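Local coordinates for galactose-binding-like protein (PDB 7M1B), which is a SusE-like protein of the gut bacterium Bacteroides thetaiotaomicron that probably binds galactose-type sugars and may have a degradative capacity, at residues Ile219-Leu231 with Leu238-Asn250. Residues are numbered along the deposited sequence; the frame is centred on the assembly and turned at random.
With EDO (1,2-ethanediol), chain B.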
ATOM      1  N   ILE A 219      -0.639 -15.047 -12.856  1.00 18.26           N
ATOM      2  CA  ILE A 219      -0.543 -14.763 -14.297  1.00 17.99           C
ATOM      3  C   ILE A 219       0.921 -14.564 -14.643  1.00 18.47           C
ATOM      4  O   ILE A 219       1.679 -13.968 -13.857  1.00 20.01           O
ATOM      5  CB  ILE A 219      -1.396 -13.552 -14.775  1.00 17.89           C
ATOM      6  CG1 ILE A 219      -1.049 -12.250 -14.034  1.00 17.55           C
ATOM      7  CG2 ILE A 219      -2.900 -13.872 -14.619  1.00 18.94           C
ATOM      8  CD1 ILE A 219      -1.721 -10.997 -14.592  1.00 19.72           C
ATOM      9  N   LYS A 220       1.230 -14.896 -15.886  1.00 16.20           N
ATOM     10  CA  LYS A 220       2.547 -14.709 -16.469  1.00 16.38           C
ATOM     11  C   LYS A 220       2.638 -13.272 -17.014  1.00 18.36           C
ATOM     12  O   LYS A 220       1.661 -12.760 -17.618  1.00 16.82           O
ATOM     13  CB  LYS A 220       2.785 -15.726 -17.581  1.00 20.09           C
ATOM     14  CG  LYS A 220       3.010 -17.173 -17.154  1.00 21.51           C
ATOM     15  CD  LYS A 220       3.302 -18.099 -18.344  1.00 36.02           C
ATOM     16  CE  LYS A 220       3.407 -19.554 -17.972  1.00 36.78           C
ATOM     17  NZ  LYS A 220       3.398 -20.453 -19.165  1.00 60.55           N
ATOM     18  N   MET A 221       3.851 -12.672 -16.886  1.00 17.46           N
ATOM     19  CA  MET A 221       4.009 -11.272 -17.284  1.00 14.93           C
ATOM     20  C   MET A 221       5.222 -11.150 -18.231  1.00 17.65           C
ATOM     21  O   MET A 221       5.902 -10.123 -18.208  1.00 18.35           O
ATOM     22  CB  MET A 221       4.116 -10.339 -16.064  1.00 16.53           C
ATOM     23  CG  MET A 221       2.732 -10.226 -15.293  1.00 16.28           C
ATOM     24  SD  MET A 221       1.515  -9.377 -16.309  1.00 17.90           S
ATOM     25  CE  MET A 221       2.069  -7.701 -16.119  1.00 17.82           C
ATOM     26  N   ASP A 222       5.497 -12.220 -18.966  1.00 16.77           N
ATOM     27  CA  ASP A 222       6.708 -12.289 -19.809  1.00 15.79           C
ATOM     28  C   ASP A 222       6.354 -12.289 -21.307  1.00 17.55           C
ATOM     29  O   ASP A 222       7.184 -12.685 -22.166  1.00 19.50           O
ATOM     30  CB  ASP A 222       7.536 -13.558 -19.469  1.00 18.09           C
ATOM     31  CG  ASP A 222       6.840 -14.837 -19.818  1.00 21.27           C
ATOM     32  OD1 ASP A 222       5.618 -14.773 -20.032  1.00 21.54           O
ATOM     33  OD2 ASP A 222       7.553 -15.879 -19.846  1.00 25.43           O
ATOM     34  N   ASN A 223       5.250 -11.646 -21.666  1.00 16.72           N
ATOM     35  CA  ASN A 223       4.880 -11.567 -23.068  1.00 18.06           C
ATOM     36  C   ASN A 223       5.646 -10.385 -23.717  1.00 19.03           C
ATOM     37  O   ASN A 223       6.155  -9.440 -23.072  1.00 17.98           O
ATOM     38  CB  ASN A 223       3.360 -11.358 -23.192  1.00 17.84           C
ATOM     39  CG  ASN A 223       2.787 -11.781 -24.546  1.00 20.78           C
ATOM     40  OD1 ASN A 223       3.528 -12.264 -25.439  1.00 21.74           O
ATOM     41  ND2 ASN A 223       1.491 -11.591 -24.730  1.00 18.93           N
ATOM     42  N   ALA A 224       5.749 -10.432 -25.067  1.00 22.04           N
ATOM     43  CA  ALA A 224       6.143  -9.328 -25.942  1.00 21.38           C
ATOM     44  C   ALA A 224       7.571  -8.874 -25.607  1.00 21.94           C
ATOM     45  O   ALA A 224       7.904  -7.680 -25.642  1.00 20.47           O
ATOM     46  CB  ALA A 224       5.155  -8.166 -25.905  1.00 19.29           C
ATOM     47  N   GLY A 225       8.404  -9.829 -25.170  1.00 23.24           N
ATOM     48  CA  GLY A 225       9.828  -9.571 -25.071  1.00 23.10           C
ATOM     49  C   GLY A 225      10.278  -8.973 -23.764  1.00 23.26           C
ATOM     50  O   GLY A 225      11.456  -8.750 -23.588  1.00 26.75           O
ATOM     51  N   HIS A 226       9.365  -8.892 -22.760  1.00 18.93           N
ATOM     52  CA  HIS A 226       9.783  -8.294 -21.498  1.00 18.05           C
ATOM     53  C   HIS A 226       9.466  -9.264 -20.354  1.00 16.64           C
ATOM     54  O   HIS A 226       9.157 -10.435 -20.602  1.00 17.65           O
ATOM     55  CB  HIS A 226       9.170  -6.884 -21.253  1.00 18.64           C
ATOM     56  CG  HIS A 226       9.859  -5.743 -21.925  1.00 27.60           C
ATOM     57  ND1 HIS A 226      10.788  -4.941 -21.222  1.00 27.24           N
ATOM     58  CD2 HIS A 226       9.702  -5.185 -23.137  1.00 39.31           C
ATOM     59  CE1 HIS A 226      11.191  -3.967 -22.022  1.00 32.12           C
ATOM     60  NE2 HIS A 226      10.516  -4.094 -23.212  1.00 33.95           N
ATOM     61  N   THR A 227       9.765  -8.865 -19.133  1.00 16.80           N
ATOM     62  CA  THR A 227       9.425  -9.651 -17.958  1.00 17.69           C
ATOM     63  C   THR A 227       8.824  -8.771 -16.881  1.00 16.54           C
ATOM     64  O   THR A 227       8.862  -7.540 -16.938  1.00 15.40           O
ATOM     65  CB  THR A 227      10.583 -10.474 -17.367  1.00 18.02           C
ATOM     66  OG1 THR A 227      11.405  -9.548 -16.628  1.00 18.74           O
ATOM     67  CG2 THR A 227      11.341 -11.236 -18.418  1.00 18.51           C
ATOM     68  N   LEU A 228       8.265  -9.388 -15.821  1.00 16.90           N
ATOM     69  CA  LEU A 228       7.779  -8.571 -14.721  1.00 18.66           C
ATOM     70  C   LEU A 228       8.828  -7.609 -14.187  1.00 16.10           C
ATOM     71  O   LEU A 228       8.495  -6.524 -13.718  1.00 16.96           O
ATOM     72  CB  LEU A 228       7.216  -9.509 -13.616  1.00 17.44           C
ATOM     73  CG  LEU A 228       6.427  -8.794 -12.508  1.00 17.68           C
ATOM     74  CD1 LEU A 228       5.219  -8.069 -13.018  1.00 19.05           C
ATOM     75  CD2 LEU A 228       6.072  -9.802 -11.436  1.00 18.25           C
ATOM     76  N   GLU A 229      10.125  -8.019 -14.248  1.00 15.58           N
ATOM     77  CA  GLU A 229      11.168  -7.168 -13.673  1.00 17.67           C
ATOM     78  C   GLU A 229      11.349  -5.872 -14.468  1.00 15.53           C
ATOM     79  O   GLU A 229      11.885  -4.896 -13.915  1.00 17.05           O
ATOM     80  CB  GLU A 229      12.503  -7.938 -13.648  1.00 19.24           C
ATOM     81  CG  GLU A 229      13.486  -7.362 -12.670  1.00 23.67           C
ATOM     82  CD  GLU A 229      14.864  -7.951 -12.881  1.00 23.52           C
ATOM     83  OE1 GLU A 229      14.964  -9.207 -13.222  1.00 23.86           O
ATOM     84  OE2 GLU A 229      15.821  -7.187 -12.561  1.00 25.30           O
ATOM     85  N   SER A 230      10.799  -5.745 -15.696  1.00 15.95           N
ATOM     86  CA  SER A 230      10.762  -4.488 -16.416  1.00 17.26           C
ATOM     87  C   SER A 230      10.027  -3.407 -15.657  1.00 15.71           C
ATOM     88  O   SER A 230      10.240  -2.206 -15.901  1.00 16.05           O
ATOM     89  CB  SER A 230      10.083  -4.763 -17.748  1.00 19.03           C
ATOM     90  OG  SER A 230      10.942  -5.536 -18.596  1.00 19.45           O
ATOM     91  N   LEU A 231       9.136  -3.782 -14.698  1.00 16.57           N
ATOM     92  CA  LEU A 231       8.480  -2.716 -13.953  1.00 15.40           C
ATOM     93  C   LEU A 231       9.407  -1.981 -12.991  1.00 15.59           C
ATOM     94  O   LEU A 231       9.023  -0.925 -12.446  1.00 16.02           O
ATOM     95  CB  LEU A 231       7.282  -3.223 -13.139  1.00 15.37           C
ATOM     96  CG  LEU A 231       6.202  -3.970 -13.962  1.00 14.52           C
ATOM     97  CD1 LEU A 231       5.062  -4.323 -12.961  1.00 16.94           C
ATOM     98  CD2 LEU A 231       5.668  -3.009 -15.085  1.00 17.37           C
ATOM     99  N   LEU A 238       5.970   9.288 -20.798  1.00 17.00           N
ATOM    100  CA  LEU A 238       5.029   9.377 -21.921  1.00 18.32           C
ATOM    101  C   LEU A 238       5.553   8.662 -23.134  1.00 17.47           C
ATOM    102  O   LEU A 238       4.831   7.848 -23.760  1.00 20.57           O
ATOM    103  CB  LEU A 238       4.775  10.843 -22.246  1.00 18.23           C
ATOM    104  CG  LEU A 238       3.764  11.061 -23.365  1.00 19.05           C
ATOM    105  CD1 LEU A 238       2.344  10.544 -22.966  1.00 20.70           C
ATOM    106  CD2 LEU A 238       3.686  12.587 -23.687  1.00 23.00           C
ATOM    107  N   ASN A 239       6.830   8.908 -23.469  1.00 17.92           N
ATOM    108  CA  ASN A 239       7.426   8.415 -24.691  1.00 20.07           C
ATOM    109  C   ASN A 239       8.112   7.043 -24.543  1.00 20.56           C
ATOM    110  O   ASN A 239       8.862   6.625 -25.409  1.00 21.80           O
ATOM    111  CB  ASN A 239       8.317   9.456 -25.358  1.00 21.39           C
ATOM    112  CG  ASN A 239       7.537  10.525 -26.079  1.00 24.46           C
ATOM    113  OD1 ASN A 239       6.340  10.334 -26.341  1.00 24.30           O
ATOM    114  ND2 ASN A 239       8.184  11.654 -26.352  1.00 22.17           N
ATOM    115  N   SER A 240       8.017   6.438 -23.364  1.00 18.37           N
ATOM    116  CA  SER A 240       8.659   5.161 -23.104  1.00 18.33           C
ATOM    117  C   SER A 240       7.938   4.000 -23.804  1.00 17.65           C
ATOM    118  O   SER A 240       6.678   3.973 -23.839  1.00 18.65           O
ATOM    119  CB  SER A 240       8.666   4.926 -21.638  1.00 17.90           C
ATOM    120  OG  SER A 240       9.217   3.646 -21.310  1.00 17.72           O
ATOM    121  N   TRP A 241       8.759   3.069 -24.289  1.00 15.62           N
ATOM    122  CA  TRP A 241       8.256   1.786 -24.845  1.00 15.56           C
ATOM    123  C   TRP A 241       8.389   0.655 -23.807  1.00 15.93           C
ATOM    124  O   TRP A 241       8.218  -0.549 -24.120  1.00 18.18           O
ATOM    125  CB  TRP A 241       8.987   1.423 -26.179  1.00 17.60           C
ATOM    126  CG  TRP A 241       8.043   1.629 -27.346  1.00 17.47           C
ATOM    127  CD1 TRP A 241       7.479   0.634 -28.123  1.00 17.08           C
ATOM    128  CD2 TRP A 241       7.519   2.870 -27.857  1.00 16.79           C
ATOM    129  NE1 TRP A 241       6.664   1.207 -29.046  1.00 18.60           N
ATOM    130  CE2 TRP A 241       6.636   2.555 -28.889  1.00 18.52           C
ATOM    131  CE3 TRP A 241       7.649   4.219 -27.458  1.00 18.82           C
ATOM    132  CZ2 TRP A 241       5.966   3.521 -29.632  1.00 20.97           C
ATOM    133  CZ3 TRP A 241       6.944   5.190 -28.154  1.00 23.16           C
ATOM    134  CH2 TRP A 241       6.100   4.827 -29.220  1.00 20.44           C
ATOM    135  N   ASN A 242       8.692   0.985 -22.538  1.00 18.02           N
ATOM    136  CA  ASN A 242       8.889  -0.101 -21.565  1.00 14.79           C
ATOM    137  C   ASN A 242       7.557  -0.643 -21.027  1.00 14.75           C
ATOM    138  O   ASN A 242       6.543   0.063 -20.994  1.00 18.72           O
ATOM    139  CB  ASN A 242       9.553   0.531 -20.338  1.00 15.72           C
ATOM    140  CG  ASN A 242      10.044  -0.519 -19.350  1.00 17.18           C
ATOM    141  OD1 ASN A 242      10.706  -1.467 -19.740  1.00 23.06           O
ATOM    142  ND2 ASN A 242       9.554  -0.509 -18.120  1.00 20.28           N
ATOM    143  N   TYR A 243       7.554  -1.956 -20.716  1.00 15.42           N
ATOM    144  CA  TYR A 243       6.346  -2.470 -20.072  1.00 14.96           C
ATOM    145  C   TYR A 243       6.679  -3.873 -19.559  1.00 15.01           C
ATOM    146  O   TYR A 243       7.700  -4.440 -19.887  1.00 16.80           O
ATOM    147  CB  TYR A 243       5.235  -2.712 -21.138  1.00 16.84           C
ATOM    148  CG  TYR A 243       5.684  -3.418 -22.403  1.00 17.54           C
ATOM    149  CD1 TYR A 243       5.862  -4.831 -22.465  1.00 18.55           C
ATOM    150  CD2 TYR A 243       5.887  -2.704 -23.582  1.00 18.77           C
ATOM    151  CE1 TYR A 243       6.307  -5.469 -23.625  1.00 19.25           C
ATOM    152  CE2 TYR A 243       6.338  -3.319 -24.731  1.00 19.10           C
ATOM    153  CZ  TYR A 243       6.467  -4.709 -24.784  1.00 18.49           C
ATOM    154  OH  TYR A 243       6.934  -5.239 -25.934  1.00 23.58           O
ATOM    155  N   ALA A 244       5.822  -4.357 -18.643  1.00 13.98           N
ATOM    156  CA  ALA A 244       5.654  -5.809 -18.443  1.00 15.47           C
ATOM    157  C   ALA A 244       4.259  -6.132 -18.988  1.00 16.43           C
ATOM    158  O   ALA A 244       3.261  -5.431 -18.695  1.00 17.45           O
ATOM    159  CB  ALA A 244       5.731  -6.197 -16.972  1.00 15.74           C
ATOM    160  N   HIS A 245       4.139  -7.215 -19.752  1.00 16.56           N
ATOM    161  CA  HIS A 245       2.936  -7.451 -20.573  1.00 17.54           C
ATOM    162  C   HIS A 245       2.473  -8.878 -20.355  1.00 16.06           C
ATOM    163  O   HIS A 245       3.290  -9.804 -20.401  1.00 17.36           O
ATOM    164  CB  HIS A 245       3.348  -7.322 -22.067  1.00 15.95           C
ATOM    165  CG  HIS A 245       2.199  -7.140 -23.009  1.00 15.97           C
ATOM    166  ND1 HIS A 245       1.197  -8.107 -23.207  1.00 19.06           N
ATOM    167  CD2 HIS A 245       1.921  -6.143 -23.874  1.00 16.82           C
ATOM    168  CE1 HIS A 245       0.344  -7.634 -24.124  1.00 21.38           C
ATOM    169  NE2 HIS A 245       0.813  -6.474 -24.598  1.00 19.17           N
ATOM    170  N   GLY A 246       1.164  -8.972 -19.934  1.00 15.52           N
ATOM    171  CA  GLY A 246       0.583 -10.315 -19.805  1.00 17.86           C
ATOM    172  C   GLY A 246      -0.002 -10.907 -21.082  1.00 19.32           C
ATOM    173  O   GLY A 246       0.355 -10.520 -22.184  1.00 17.68           O
ATOM    174  N   TYR A 247      -0.730 -12.009 -20.868  1.00 17.09           N
ATOM    175  CA  TYR A 247      -1.457 -12.698 -21.931  1.00 15.28           C
ATOM    176  C   TYR A 247      -2.946 -12.465 -21.801  1.00 15.55           C
ATOM    177  O   TYR A 247      -3.396 -12.295 -20.718  1.00 17.36           O
ATOM    178  CB  TYR A 247      -1.095 -14.185 -21.899  1.00 17.65           C
ATOM    179  CG  TYR A 247       0.385 -14.474 -22.055  1.00 16.30           C
ATOM    180  CD1 TYR A 247       0.933 -14.621 -23.323  1.00 18.21           C
ATOM    181  CD2 TYR A 247       1.280 -14.380 -20.962  1.00 17.50           C
ATOM    182  CE1 TYR A 247       2.298 -14.842 -23.503  1.00 18.20           C
ATOM    183  CE2 TYR A 247       2.644 -14.601 -21.107  1.00 18.19           C
ATOM    184  CZ  TYR A 247       3.155 -14.737 -22.392  1.00 18.80           C
ATOM    185  OH  TYR A 247       4.493 -14.912 -22.508  1.00 21.39           O
ATOM    186  N   ASP A 248      -3.683 -12.638 -22.910  1.00 18.29           N
ATOM    187  CA  ASP A 248      -5.114 -12.508 -22.874  1.00 19.67           C
ATOM    188  C   ASP A 248      -5.736 -13.608 -22.034  1.00 18.98           C
ATOM    189  O   ASP A 248      -5.412 -14.807 -22.174  1.00 21.21           O
ATOM    190  CB  ASP A 248      -5.611 -12.670 -24.296  1.00 23.25           C
ATOM    191  CG  ASP A 248      -5.424 -11.493 -25.195  1.00 31.38           C
ATOM    192  OD1 ASP A 248      -5.321 -10.352 -24.728  1.00 27.14           O
ATOM    193  OD2 ASP A 248      -5.642 -11.721 -26.367  1.00 52.34           O
ATOM    194  N   PHE A 249      -6.796 -13.208 -21.346  1.00 21.14           N
ATOM    195  CA  PHE A 249      -7.608 -14.174 -20.624  1.00 18.30           C
ATOM    196  C   PHE A 249      -9.044 -13.694 -20.678  1.00 20.98           C
ATOM    197  O   PHE A 249      -9.298 -12.531 -20.993  1.00 19.68           O
ATOM    198  CB  PHE A 249      -7.104 -14.418 -19.192  1.00 20.53           C
ATOM    199  CG  PHE A 249      -7.064 -13.188 -18.310  1.00 19.40           C
ATOM    200  CD1 PHE A 249      -8.184 -12.830 -17.551  1.00 22.49           C
ATOM    201  CD2 PHE A 249      -5.905 -12.444 -18.142  1.00 19.89           C
ATOM    202  CE1 PHE A 249      -8.185 -11.696 -16.755  1.00 23.64           C
ATOM    203  CE2 PHE A 249      -5.914 -11.289 -17.373  1.00 18.66           C
ATOM    204  CZ  PHE A 249      -7.040 -10.948 -16.625  1.00 19.90           C
ATOM    205  N   ASN A 250      -9.960 -14.549 -20.234  1.00 22.14           N
ATOM    206  CA  ASN A 250     -11.366 -14.178 -20.264  1.00 21.78           C
ATOM    207  C   ASN A 250     -11.678 -13.395 -18.983  1.00 23.07           C
ATOM    208  O   ASN A 250     -11.310 -13.876 -17.931  1.00 20.93           O
ATOM    209  CB  ASN A 250     -12.247 -15.421 -20.450  1.00 19.14           C
ATOM    210  CG  ASN A 250     -13.706 -15.032 -20.499  1.00 20.20           C
ATOM    211  OD1 ASN A 250     -14.230 -14.541 -19.500  1.00 23.37           O
ATOM    212  ND2 ASN A 250     -14.356 -15.275 -21.640  1.00 19.60           N
TER
HETATM  213  C1  EDO B 501       3.921  -4.380 -27.888  1.00 28.39           C
HETATM  214  O1  EDO B 501       3.528  -3.094 -28.356  1.00 36.81           O
HETATM  215  C2  EDO B 501       3.071  -4.788 -26.738  1.00 30.48           C
HETATM  216  O2  EDO B 501       1.661  -4.407 -26.771  1.00 32.60           O
HETATM  217  O   HOH W   1      -1.012 -12.834 -18.146  1.00 17.66           O
HETATM  218  O   HOH W   2       6.513  -8.572 -20.452  1.00 16.30           O
HETATM  219  O   HOH W   3       5.757 -14.851 -24.937  1.00 45.61           O
HETATM  220  O   HOH W   4       9.930  -2.206 -25.590  1.00 27.07           O
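Y243 OH donates a hydrogen bond to A224 O, 2.6 Å away, in the carbonyl plane and on a lone pair, and Y247 OH donates to D222 OD1 from above the carboxylate plane. These bonds fasten the loop 219-231 to residues flanking the short strand 244-245, which pairs with strand 370-380 in the antiparallel sheet of the C-terminal domain, whose galactose-binding-like β-sandwich is suggested by its family. Between the two tyrosines, N223 grips the backbone of 238-250 twice: its backbone N binds H245 O in the strand, and its amide ND2 lies 3.0 Å from G246 O just past it. H245 ND1 reaches G246 O from the opposite face of that carbonyl, which thus takes two donors. N223 lays its amide almost flat on the Y247 ring, the planes 15° apart, its CG swung opposite the backbone N (chi1 -158°), and CB makes a CH-pi contact over the same ring.

On Y243 the approach is edge to face: H226 CD2 lies over the tyrosine ring, 3.4 Å from Y243 CE1, with the planes at 57°. Were Y243 an alanine, A224 O would probably lose its hydroxyl donor and the H226 edge the face it packs on. H226 ND1 is tied to S230 OG, which helps fix the imidazole's rotation, while N242 ND2 bonds S230 O at 2.9 Å. A244 points its methyl at the loop, among M221, L228 and L231, and L231 continues onto L374 of strand 370-380. Water 1 joins the segments at one end, donating to K220 O and accepting from Y247 N at 2.9 Å.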